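Local coordinates for protein nitrate reductase (Ulva prolifera, PDB 5YLY) that binds FAD in its cytochrome b5 reductase domain and probably passes electrons from NADH toward the reduction of nitrate to nitrite in nitrate assimilation, at residues D221-T233 with Y238-A251. Residues are numbered along the deposited sequence; the frame is centred on the assembly and turned at random.
Sequences DRVKIHYTVDRPT and YSSGFIDLDMCERA
Tyr-227 drives one edge of its ring into the face of Tyr-238, a T-shaped stack at the border of the parallel sheet in the NAD-binding domain, where the short strand 239-240 runs beside strand 223-229. Tyr-227 CD2 lies over the centre of the Tyr-238 ring, 3.6 Å from Tyr-238 CZ, with the planes 80° apart; beyond the stack, Tyr-227 OH is hydrogen-bonded to Glu-213 of helix 209-218. Tyr-238 in turn points its own CD2 edge at the rim of one face of His-226, completing an aromatic cluster. His-226, its CG turned away from the backbone N (chi1 -164°), brings NE2 within 2.8 Å of Ser-239 OG in a hydrogen bond. Arg-250 NH2 donates to the same hydroxyl, which lies in the guanidinium plane, and so ties helix 245-251 to the strand edge. His-226 CB rests against Ala-251 CB at 3.7 Å. Along the strand pair, Ser-239 N bonds to Tyr-227 O, and Ser-239 O accepts from Val-229 N. Thr-228, on the same sheet face as Ser-239, has its CB 3.6 Å from Met-247 SD. Thr-228 OG1 donates to Gly-241 O at 2.9 Å, the donor tilted 26° from the carbonyl plane.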
loop_
_atom_site.group_PDB
_atom_site.type_symbol
_atom_site.label_atom_id
_atom_site.label_comp_id
_atom_site.label_asym_id
_atom_site.label_seq_id
_atom_site.Cartn_x
_atom_site.Cartn_y
_atom_site.Cartn_z
ATOM N N ASP A 221 7.057 19.490 6.258
ATOM C CA ASP A 221 7.639 19.288 7.580
ATOM C C ASP A 221 7.116 18.037 8.258
ATOM O O ASP A 221 7.520 17.768 9.385
ATOM C CB ASP A 221 7.393 20.520 8.467
ATOM C CG ASP A 221 8.140 21.762 8.050
ATOM O OD1 ASP A 221 8.991 21.668 7.152
ATOM O OD2 ASP A 221 7.915 22.813 8.657
ATOM N N ARG A 222 6.198 17.293 7.607
ATOM C CA ARG A 222 5.579 16.109 8.215
ATOM C C ARG A 222 5.961 14.801 7.528
ATOM O O ARG A 222 5.797 13.746 8.115
ATOM C CB ARG A 222 4.032 16.256 8.314
ATOM C CG ARG A 222 3.639 17.160 9.497
ATOM C CD ARG A 222 2.529 16.566 10.336
ATOM N NE ARG A 222 1.226 16.895 9.740
ATOM C CZ ARG A 222 0.270 16.012 9.579
ATOM N NH1 ARG A 222 0.411 14.785 10.055
ATOM N NH2 ARG A 222 -0.868 16.358 8.979
ATOM N N VAL A 223 6.491 14.870 6.318
ATOM C CA VAL A 223 6.848 13.638 5.598
ATOM C C VAL A 223 8.089 13.832 4.745
ATOM O O VAL A 223 8.338 14.940 4.238
ATOM C CB VAL A 223 5.612 13.126 4.770
ATOM C CG1 VAL A 223 5.222 14.099 3.653
ATOM C CG2 VAL A 223 5.844 11.716 4.202
ATOM N N LYS A 224 8.879 12.759 4.617
ATOM C CA LYS A 224 9.994 12.662 3.668
ATOM C C LYS A 224 9.860 11.336 2.958
ATOM O O LYS A 224 9.438 10.334 3.568
ATOM C CB LYS A 224 11.360 12.763 4.331
ATOM C CG LYS A 224 11.664 14.169 4.836
ATOM C CD LYS A 224 13.125 14.278 5.321
ATOM C CE LYS A 224 13.360 15.588 6.037
ATOM N NZ LYS A 224 13.150 16.754 5.138
ATOM N N ILE A 225 10.201 11.325 1.663
ATOM C CA ILE A 225 10.132 10.101 0.875
ATOM C C ILE A 225 11.487 9.868 0.220
ATOM O O ILE A 225 12.065 10.805 -0.351
ATOM C CB ILE A 225 8.968 10.150 -0.149
ATOM C CG1 ILE A 225 7.577 10.328 0.550
ATOM C CG2 ILE A 225 8.956 8.884 -1.037
ATOM C CD1 ILE A 225 6.542 10.851 -0.298
ATOM N N HIS A 226 12.012 8.635 0.338
ATOM C CA HIS A 226 13.284 8.277 -0.282
ATOM C C HIS A 226 13.042 7.030 -1.097
ATOM O O HIS A 226 12.248 6.176 -0.696
ATOM C CB HIS A 226 14.370 8.031 0.755
ATOM C CG HIS A 226 15.744 8.037 0.166
ATOM N ND1 HIS A 226 16.411 9.232 -0.018
ATOM C CD2 HIS A 226 16.530 7.041 -0.290
ATOM C CE1 HIS A 226 17.594 8.930 -0.511
ATOM N NE2 HIS A 226 17.710 7.636 -0.711
ATOM N N TYR A 227 13.703 6.940 -2.257
ATOM C CA TYR A 227 13.547 5.824 -3.185
ATOM C C TYR A 227 14.860 5.097 -3.392
ATOM O O TYR A 227 15.933 5.699 -3.288
ATOM C CB TYR A 227 13.093 6.342 -4.563
ATOM C CG TYR A 227 11.843 7.187 -4.545
ATOM C CD1 TYR A 227 10.583 6.604 -4.654
ATOM C CD2 TYR A 227 11.917 8.579 -4.489
ATOM C CE1 TYR A 227 9.427 7.381 -4.672
ATOM C CE2 TYR A 227 10.762 9.366 -4.486
ATOM C CZ TYR A 227 9.526 8.763 -4.595
ATOM O OH TYR A 227 8.394 9.531 -4.582
ATOM N N THR A 228 14.776 3.803 -3.747
ATOM C CA THR A 228 15.913 3.010 -4.207
ATOM C C THR A 228 15.447 2.166 -5.371
ATOM O O THR A 228 14.286 1.757 -5.414
ATOM C CB THR A 228 16.653 2.208 -3.122
ATOM O OG1 THR A 228 17.894 1.744 -3.682
ATOM C CG2 THR A 228 15.850 1.009 -2.597
ATOM N N VAL A 229 16.321 1.980 -6.343
ATOM C CA VAL A 229 16.074 1.119 -7.499
ATOM C C VAL A 229 17.284 0.191 -7.649
ATOM O O VAL A 229 18.379 0.573 -7.236
ATOM C CB VAL A 229 15.695 1.880 -8.804
ATOM C CG1 VAL A 229 14.372 2.639 -8.658
ATOM C CG2 VAL A 229 16.815 2.807 -9.257
ATOM N N ASP A 230 17.079 -1.044 -8.149
ATOM C CA ASP A 230 18.157 -2.026 -8.318
ATOM C C ASP A 230 19.128 -1.507 -9.360
ATOM O O ASP A 230 20.308 -1.283 -9.063
ATOM C CB ASP A 230 17.599 -3.397 -8.758
ATOM C CG ASP A 230 16.699 -4.117 -7.765
ATOM O OD1 ASP A 230 16.538 -3.619 -6.635
ATOM O OD2 ASP A 230 16.199 -5.206 -8.106
ATOM N N ARG A 231 18.601 -1.259 -10.567
ATOM C CA ARG A 231 19.382 -0.764 -11.690
ATOM C C ARG A 231 18.939 0.656 -12.076
ATOM O O ARG A 231 17.918 0.849 -12.748
ATOM C CB ARG A 231 19.421 -1.749 -12.883
ATOM C CG ARG A 231 18.269 -2.762 -12.947
ATOM C CD ARG A 231 17.348 -2.502 -14.116
ATOM N NE ARG A 231 17.963 -2.810 -15.408
ATOM C CZ ARG A 231 17.336 -2.727 -16.577
ATOM N NH1 ARG A 231 16.064 -2.345 -16.631
ATOM N NH2 ARG A 231 17.973 -3.032 -17.701
ATOM N N PRO A 232 19.713 1.652 -11.600
ATOM C CA PRO A 232 19.392 3.059 -11.892
ATOM C C PRO A 232 19.893 3.599 -13.239
ATOM O O PRO A 232 20.840 3.057 -13.824
ATOM C CB PRO A 232 20.073 3.799 -10.741
ATOM C CG PRO A 232 21.260 2.955 -10.407
ATOM C CD PRO A 232 20.918 1.534 -10.751
ATOM N N THR A 233 19.274 4.715 -13.694
ATOM C CA THR A 233 19.630 5.460 -14.907
ATOM C C THR A 233 20.579 6.623 -14.514
ATOM O O THR A 233 20.641 6.938 -13.322
ATOM C CB THR A 233 18.366 5.917 -15.654
ATOM O OG1 THR A 233 17.458 6.535 -14.739
ATOM C CG2 THR A 233 17.680 4.777 -16.394
ATOM N N TYR A 238 18.382 9.474 -6.262
ATOM C CA TYR A 238 18.178 8.734 -5.016
ATOM C C TYR A 238 19.125 7.538 -4.892
ATOM O O TYR A 238 20.168 7.518 -5.545
ATOM C CB TYR A 238 16.690 8.340 -4.842
ATOM C CG TYR A 238 15.705 9.485 -4.921
ATOM C CD1 TYR A 238 15.150 9.870 -6.138
ATOM C CD2 TYR A 238 15.245 10.117 -3.769
ATOM C CE1 TYR A 238 14.218 10.904 -6.217
ATOM C CE2 TYR A 238 14.308 11.152 -3.835
ATOM C CZ TYR A 238 13.798 11.539 -5.060
ATOM O OH TYR A 238 12.882 12.555 -5.132
ATOM N N SER A 239 18.789 6.556 -4.029
ATOM C CA SER A 239 19.668 5.408 -3.773
ATOM C C SER A 239 19.606 4.288 -4.813
ATOM O O SER A 239 18.638 4.191 -5.568
ATOM C CB SER A 239 19.403 4.845 -2.388
ATOM O OG SER A 239 19.765 5.791 -1.400
ATOM N N SER A 240 20.647 3.437 -4.827
ATOM C CA SER A 240 20.793 2.286 -5.713
ATOM C C SER A 240 20.959 1.021 -4.868
ATOM O O SER A 240 21.572 1.062 -3.791
ATOM C CB SER A 240 22.053 2.434 -6.580
ATOM O OG SER A 240 22.133 3.683 -7.249
ATOM N N GLY A 241 20.501 -0.100 -5.415
ATOM C CA GLY A 241 20.681 -1.405 -4.791
ATOM C C GLY A 241 19.664 -1.730 -3.724
ATOM O O GLY A 241 18.650 -1.046 -3.605
ATOM N N PHE A 242 19.935 -2.785 -2.951
ATOM C CA PHE A 242 19.044 -3.253 -1.889
ATOM C C PHE A 242 19.077 -2.343 -0.669
ATOM O O PHE A 242 20.105 -1.710 -0.386
ATOM C CB PHE A 242 19.410 -4.685 -1.446
ATOM C CG PHE A 242 19.543 -5.710 -2.549
ATOM C CD1 PHE A 242 18.479 -5.974 -3.408
ATOM C CD2 PHE A 242 20.715 -6.448 -2.695
ATOM C CE1 PHE A 242 18.602 -6.934 -4.421
ATOM C CE2 PHE A 242 20.833 -7.408 -3.701
ATOM C CZ PHE A 242 19.778 -7.642 -4.560
ATOM N N ILE A 243 17.962 -2.327 0.082
ATOM C CA ILE A 243 17.866 -1.593 1.336
ATOM C C ILE A 243 18.972 -2.153 2.281
ATOM O O ILE A 243 19.111 -3.368 2.410
ATOM C CB ILE A 243 16.443 -1.736 1.924
ATOM C CG1 ILE A 243 15.384 -1.066 0.997
ATOM C CG2 ILE A 243 16.368 -1.167 3.335
ATOM C CD1 ILE A 243 13.954 -1.396 1.294
ATOM N N ASP A 244 19.806 -1.262 2.842
ATOM C CA ASP A 244 20.866 -1.614 3.784
ATOM C C ASP A 244 20.791 -0.680 4.994
ATOM O O ASP A 244 19.928 0.208 5.023
ATOM C CB ASP A 244 22.264 -1.642 3.116
ATOM C CG ASP A 244 22.834 -0.328 2.579
ATOM O OD1 ASP A 244 22.169 0.722 2.725
ATOM O OD2 ASP A 244 23.947 -0.352 2.020
ATOM N N LEU A 245 21.645 -0.896 6.006
ATOM C CA LEU A 245 21.629 -0.072 7.223
ATOM C C LEU A 245 21.804 1.413 6.928
ATOM O O LEU A 245 21.062 2.220 7.479
ATOM C CB LEU A 245 22.677 -0.548 8.255
ATOM C CG LEU A 245 22.677 0.191 9.607
ATOM C CD1 LEU A 245 21.341 0.058 10.336
ATOM C CD2 LEU A 245 23.829 -0.270 10.492
ATOM N N ASP A 246 22.788 1.768 6.068
ATOM C CA ASP A 246 23.075 3.158 5.675
ATOM C C ASP A 246 21.842 3.818 5.062
ATOM O O ASP A 246 21.508 4.939 5.424
ATOM C CB ASP A 246 24.240 3.221 4.673
ATOM C CG ASP A 246 25.262 4.287 4.997
ATOM O OD1 ASP A 246 24.890 5.486 5.002
ATOM O OD2 ASP A 246 26.424 3.922 5.299
ATOM N N MET A 247 21.154 3.112 4.155
ATOM C CA MET A 247 19.954 3.637 3.529
ATOM C C MET A 247 18.835 3.848 4.550
ATOM O O MET A 247 18.153 4.882 4.501
ATOM C CB MET A 247 19.489 2.731 2.399
ATOM C CG MET A 247 18.481 3.400 1.482
ATOM S SD MET A 247 17.892 2.225 0.237
ATOM C CE MET A 247 19.434 1.771 -0.566
ATOM N N CYS A 248 18.657 2.878 5.485
ATOM C CA CYS A 248 17.636 2.998 6.538
ATOM C C CYS A 248 17.961 4.172 7.464
ATOM O O CYS A 248 17.051 4.886 7.867
ATOM C CB CYS A 248 17.502 1.692 7.321
ATOM S SG CYS A 248 16.790 0.323 6.368
ATOM N N GLU A 249 19.256 4.382 7.795
ATOM C CA GLU A 249 19.645 5.495 8.671
ATOM C C GLU A 249 19.450 6.849 7.986
ATOM O O GLU A 249 19.116 7.830 8.648
ATOM C CB GLU A 249 21.090 5.333 9.187
ATOM C CG GLU A 249 21.232 4.206 10.199
ATOM C CD GLU A 249 22.639 3.832 10.637
ATOM O OE1 GLU A 249 23.604 4.091 9.877
ATOM O OE2 GLU A 249 22.766 3.232 11.732
ATOM N N ARG A 250 19.683 6.910 6.673
ATOM C CA ARG A 250 19.490 8.166 5.938
ATOM C C ARG A 250 18.011 8.516 5.756
ATOM O O ARG A 250 17.629 9.671 5.901
ATOM C CB ARG A 250 20.199 8.136 4.569
ATOM C CG ARG A 250 21.736 8.181 4.697
ATOM C CD ARG A 250 22.459 8.289 3.362
ATOM N NE ARG A 250 22.494 7.016 2.633
ATOM C CZ ARG A 250 21.706 6.714 1.604
ATOM N NH1 ARG A 250 20.808 7.589 1.170
ATOM N NH2 ARG A 250 21.813 5.535 1.000
ATOM N N ALA A 251 17.184 7.521 5.444
ATOM C CA ALA A 251 15.771 7.690 5.117
ATOM C C ALA A 251 14.789 7.621 6.251
ATOM O O ALA A 251 13.695 8.164 6.104
ATOM C CB ALA A 251 15.384 6.642 4.074
HETATM O O HOH W 1 11.143 12.659 -2.201
#